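Local coordinates for glycoprotein (Chandipura virus, PDB 5MDM) that probably attaches the virion to host receptors and, in the acidic endosome, changes shape to fuse the viral envelope with the endosomal membrane, at residues N84-D93 with Y157-I168. Sequence-based numbering, arbitrary orientation.
Sequences NIKPTRSDCD and YCDTIHNSSVWI
Arg89 lays its side chain over one face of the Tyr157 ring. Its CD stands 3.6 Å from the ring centroid, a CH-pi contact, and the guanidinium lies over the rim at CD2, its plane turned 16° from that of the ring. The chain is extended from CG to NE (chi2 -176°), which carries the methylenes across the face; a long arginine suits the place because its charged end still reaches the exposed margin. One helical turn on, Asp93 comes to the ring's edge, its carboxylate turned 70° from the ring plane. There Tyr157 OH donates a hydrogen bond of 2.6 Å to the syn lone pair of Asp93 OD2, and Gln172 also bonds the hydroxyl.

These residues join the start of helix 89-101, in the fusion domain of this class III glycoprotein, to the hairpin of strands 158-159 and 165-169. Strands 77-85 and 165-169 both pair with strand 56-69, and the start of the helix lies on the face of this sheet to which Val166 and Ile168 point. Val166, beta-branched as suits a strand, meets the tip of Pro87 with CG2, 3.8 Å from Pro87 CG. The same methyl lies 3.5 Å from Cys92 SG, whose disulfide to Cys59 ties the helix to strand 56-69. Farther along, Ile168 CD1 reaches Cys92 CB. At the other end Asn84 CB packs on Ser164 CB at 3.5 Å, next to His60, probably a pH sensor of the pre-fusion state, weakly hydrogen-bonded to Ser164 OG.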
loop_
_atom_site.group_PDB
_atom_site.type_symbol
_atom_site.label_atom_id
_atom_site.label_comp_id
_atom_site.label_asym_id
_atom_site.label_seq_id
_atom_site.Cartn_x
_atom_site.Cartn_y
_atom_site.Cartn_z
ATOM N N ASN A 84 16.823 42.949 -14.412
ATOM C CA ASN A 84 16.919 41.932 -13.375
ATOM C C ASN A 84 18.073 42.223 -12.427
ATOM O O ASN A 84 19.199 42.444 -12.865
ATOM C CB ASN A 84 17.097 40.546 -13.996
ATOM C CG ASN A 84 15.846 40.051 -14.693
ATOM O OD1 ASN A 84 14.734 40.471 -14.372
ATOM N ND2 ASN A 84 16.021 39.149 -15.651
ATOM N N ILE A 85 17.785 42.241 -11.128
ATOM C CA ILE A 85 18.827 42.417 -10.119
ATOM C C ILE A 85 18.680 41.382 -9.012
ATOM O O ILE A 85 17.613 40.794 -8.841
ATOM C CB ILE A 85 18.803 43.828 -9.491
ATOM C CG1 ILE A 85 17.502 44.051 -8.719
ATOM C CG2 ILE A 85 18.998 44.896 -10.556
ATOM C CD1 ILE A 85 17.473 45.349 -7.948
ATOM N N LYS A 86 19.754 41.154 -8.264
ATOM C CA LYS A 86 19.698 40.219 -7.148
ATOM C C LYS A 86 19.096 40.898 -5.927
ATOM O O LYS A 86 19.571 41.949 -5.500
ATOM C CB LYS A 86 21.084 39.668 -6.817
ATOM C CG LYS A 86 21.072 38.637 -5.699
ATOM C CD LYS A 86 22.443 38.030 -5.479
ATOM C CE LYS A 86 22.410 37.037 -4.339
ATOM N NZ LYS A 86 23.740 36.408 -4.123
ATOM N N PRO A 87 18.040 40.298 -5.366
ATOM C CA PRO A 87 17.346 40.877 -4.213
ATOM C C PRO A 87 18.176 40.773 -2.946
ATOM O O PRO A 87 18.977 39.848 -2.806
ATOM C CB PRO A 87 16.100 40.001 -4.085
ATOM C CG PRO A 87 16.505 38.693 -4.668
ATOM C CD PRO A 87 17.443 39.019 -5.790
ATOM N N THR A 88 17.990 41.721 -2.037
ATOM C CA THR A 88 18.591 41.627 -0.717
ATOM C C THR A 88 17.727 40.688 0.108
ATOM O O THR A 88 16.635 40.308 -0.319
ATOM C CB THR A 88 18.650 42.995 -0.018
ATOM O OG1 THR A 88 17.339 43.365 0.424
ATOM C CG2 THR A 88 19.186 44.059 -0.963
ATOM N N ARG A 89 18.211 40.308 1.283
ATOM C CA ARG A 89 17.428 39.456 2.163
ATOM C C ARG A 89 16.196 40.208 2.658
ATOM O O ARG A 89 15.119 39.627 2.810
ATOM C CB ARG A 89 18.281 38.966 3.333
ATOM C CG ARG A 89 19.448 38.086 2.908
ATOM C CD ARG A 89 20.205 37.545 4.106
ATOM N NE ARG A 89 21.102 36.455 3.729
ATOM C CZ ARG A 89 21.760 35.690 4.595
ATOM N NH1 ARG A 89 21.622 35.890 5.899
ATOM N NH2 ARG A 89 22.554 34.721 4.160
ATOM N N SER A 90 16.359 41.508 2.887
ATOM C CA SER A 90 15.266 42.353 3.351
ATOM C C SER A 90 14.142 42.430 2.321
ATOM O O SER A 90 12.961 42.298 2.663
ATOM C CB SER A 90 15.779 43.757 3.673
ATOM O OG SER A 90 14.718 44.610 4.064
ATOM N N ASP A 91 14.521 42.645 1.064
ATOM C CA ASP A 91 13.570 42.713 -0.041
ATOM C C ASP A 91 12.731 41.443 -0.094
ATOM O O ASP A 91 11.498 41.492 -0.148
ATOM C CB ASP A 91 14.305 42.901 -1.374
ATOM C CG ASP A 91 15.016 44.243 -1.473
ATOM O OD1 ASP A 91 15.215 44.898 -0.429
ATOM O OD2 ASP A 91 15.385 44.640 -2.598
ATOM N N CYS A 92 13.417 40.305 -0.068
ATOM C CA CYS A 92 12.757 39.007 -0.113
ATOM C C CYS A 92 11.837 38.781 1.078
ATOM O O CYS A 92 10.741 38.257 0.918
ATOM C CB CYS A 92 13.784 37.880 -0.209
ATOM S SG CYS A 92 14.373 37.594 -1.881
ATOM N N ASP A 93 12.284 39.173 2.268
ATOM C CA ASP A 93 11.473 39.005 3.471
ATOM C C ASP A 93 10.181 39.816 3.395
ATOM O O ASP A 93 9.085 39.281 3.601
ATOM C CB ASP A 93 12.271 39.385 4.721
ATOM C CG ASP A 93 13.372 38.388 5.037
ATOM O OD1 ASP A 93 13.173 37.180 4.782
ATOM O OD2 ASP A 93 14.437 38.811 5.539
ATOM N N TYR A 157 18.639 32.114 2.973
ATOM C CA TYR A 157 18.536 32.953 1.789
ATOM C C TYR A 157 19.521 32.426 0.754
ATOM O O TYR A 157 20.621 32.953 0.611
ATOM C CB TYR A 157 18.858 34.411 2.127
ATOM C CG TYR A 157 18.016 35.006 3.241
ATOM C CD1 TYR A 157 16.883 35.756 2.957
ATOM C CD2 TYR A 157 18.361 34.824 4.576
ATOM C CE1 TYR A 157 16.115 36.305 3.970
ATOM C CE2 TYR A 157 17.602 35.371 5.595
ATOM C CZ TYR A 157 16.480 36.109 5.286
ATOM O OH TYR A 157 15.722 36.652 6.297
ATOM N N CYS A 158 19.126 31.376 0.041
ATOM C CA CYS A 158 20.027 30.687 -0.879
ATOM C C CYS A 158 20.111 31.350 -2.249
ATOM O O CYS A 158 19.103 31.787 -2.800
ATOM C CB CYS A 158 19.604 29.228 -1.038
ATOM S SG CYS A 158 19.750 28.252 0.468
ATOM N N ASP A 159 21.322 31.409 -2.797
ATOM C CA ASP A 159 21.538 31.994 -4.117
ATOM C C ASP A 159 21.303 30.977 -5.225
ATOM O O ASP A 159 21.758 29.834 -5.147
ATOM C CB ASP A 159 22.949 32.576 -4.233
ATOM C CG ASP A 159 23.153 33.790 -3.350
ATOM O OD1 ASP A 159 24.304 34.040 -2.933
ATOM O OD2 ASP A 159 22.162 34.496 -3.073
ATOM N N THR A 160 20.585 31.402 -6.259
ATOM C CA THR A 160 20.316 30.543 -7.401
ATOM C C THR A 160 21.293 30.842 -8.529
ATOM O O THR A 160 22.174 31.689 -8.388
ATOM C CB THR A 160 18.892 30.743 -7.929
ATOM O OG1 THR A 160 18.741 32.091 -8.394
ATOM C CG2 THR A 160 17.876 30.469 -6.833
ATOM N N ILE A 161 21.131 30.147 -9.649
ATOM C CA ILE A 161 21.989 30.367 -10.807
ATOM C C ILE A 161 21.584 31.627 -11.572
ATOM O O ILE A 161 22.440 32.380 -12.038
ATOM C CB ILE A 161 22.015 29.144 -11.748
ATOM C CG1 ILE A 161 20.594 28.704 -12.109
ATOM C CG2 ILE A 161 22.773 27.996 -11.099
ATOM C CD1 ILE A 161 20.537 27.498 -13.025
ATOM N N HIS A 162 20.280 31.857 -11.689
ATOM C CA HIS A 162 19.775 33.063 -12.330
ATOM C C HIS A 162 20.068 34.270 -11.448
ATOM O O HIS A 162 19.771 34.261 -10.254
ATOM C CB HIS A 162 18.272 32.952 -12.589
ATOM C CG HIS A 162 17.893 31.793 -13.459
ATOM N ND1 HIS A 162 18.028 30.483 -13.054
ATOM C CD2 HIS A 162 17.380 31.749 -14.711
ATOM C CE1 HIS A 162 17.616 29.681 -14.020
ATOM N NE2 HIS A 162 17.217 30.424 -15.036
ATOM N N ASN A 163 20.658 35.301 -12.044
ATOM C CA ASN A 163 21.036 36.509 -11.318
ATOM C C ASN A 163 19.847 37.177 -10.634
ATOM O O ASN A 163 19.984 37.777 -9.569
ATOM C CB ASN A 163 21.710 37.504 -12.267
ATOM C CG ASN A 163 22.871 36.892 -13.029
ATOM O OD1 ASN A 163 23.027 35.672 -13.070
ATOM N ND2 ASN A 163 23.691 37.741 -13.642
ATOM N N SER A 164 18.677 37.052 -11.251
ATOM C CA SER A 164 17.480 37.746 -10.789
ATOM C C SER A 164 16.860 37.155 -9.523
ATOM O O SER A 164 16.348 37.891 -8.679
ATOM C CB SER A 164 16.435 37.792 -11.909
ATOM O OG SER A 164 16.103 36.491 -12.363
ATOM N N SER A 165 16.904 35.833 -9.388
ATOM C CA SER A 165 16.170 35.161 -8.317
ATOM C C SER A 165 17.043 34.506 -7.248
ATOM O O SER A 165 18.159 34.064 -7.522
ATOM C CB SER A 165 15.217 34.111 -8.900
ATOM O OG SER A 165 14.174 34.718 -9.640
ATOM N N VAL A 166 16.519 34.457 -6.026
ATOM C CA VAL A 166 17.106 33.646 -4.961
ATOM C C VAL A 166 16.035 32.711 -4.399
ATOM O O VAL A 166 14.902 32.704 -4.877
ATOM C CB VAL A 166 17.699 34.500 -3.818
ATOM C CG1 VAL A 166 18.760 35.450 -4.353
ATOM C CG2 VAL A 166 16.604 35.254 -3.085
ATOM N N TRP A 167 16.389 31.921 -3.390
ATOM C CA TRP A 167 15.436 30.983 -2.801
ATOM C C TRP A 167 15.324 31.125 -1.286
ATOM O O TRP A 167 16.327 31.124 -0.570
ATOM C CB TRP A 167 15.798 29.544 -3.160
ATOM C CG TRP A 167 14.788 28.546 -2.686
ATOM C CD1 TRP A 167 13.631 28.190 -3.316
ATOM C CD2 TRP A 167 14.841 27.773 -1.480
ATOM N NE1 TRP A 167 12.961 27.243 -2.579
ATOM C CE2 TRP A 167 13.682 26.970 -1.446
ATOM C CE3 TRP A 167 15.756 27.680 -0.426
ATOM C CZ2 TRP A 167 13.415 26.088 -0.403
ATOM C CZ3 TRP A 167 15.487 26.804 0.609
ATOM C CH2 TRP A 167 14.327 26.020 0.612
ATOM N N ILE A 168 14.092 31.244 -0.806
ATOM C CA ILE A 168 13.832 31.341 0.622
ATOM C C ILE A 168 12.988 30.153 1.062
ATOM O O ILE A 168 11.952 29.878 0.465
ATOM C CB ILE A 168 13.065 32.627 0.964
ATOM C CG1 ILE A 168 13.626 33.809 0.179
ATOM C CG2 ILE A 168 13.124 32.900 2.458
ATOM C CD1 ILE A 168 15.071 34.111 0.497
#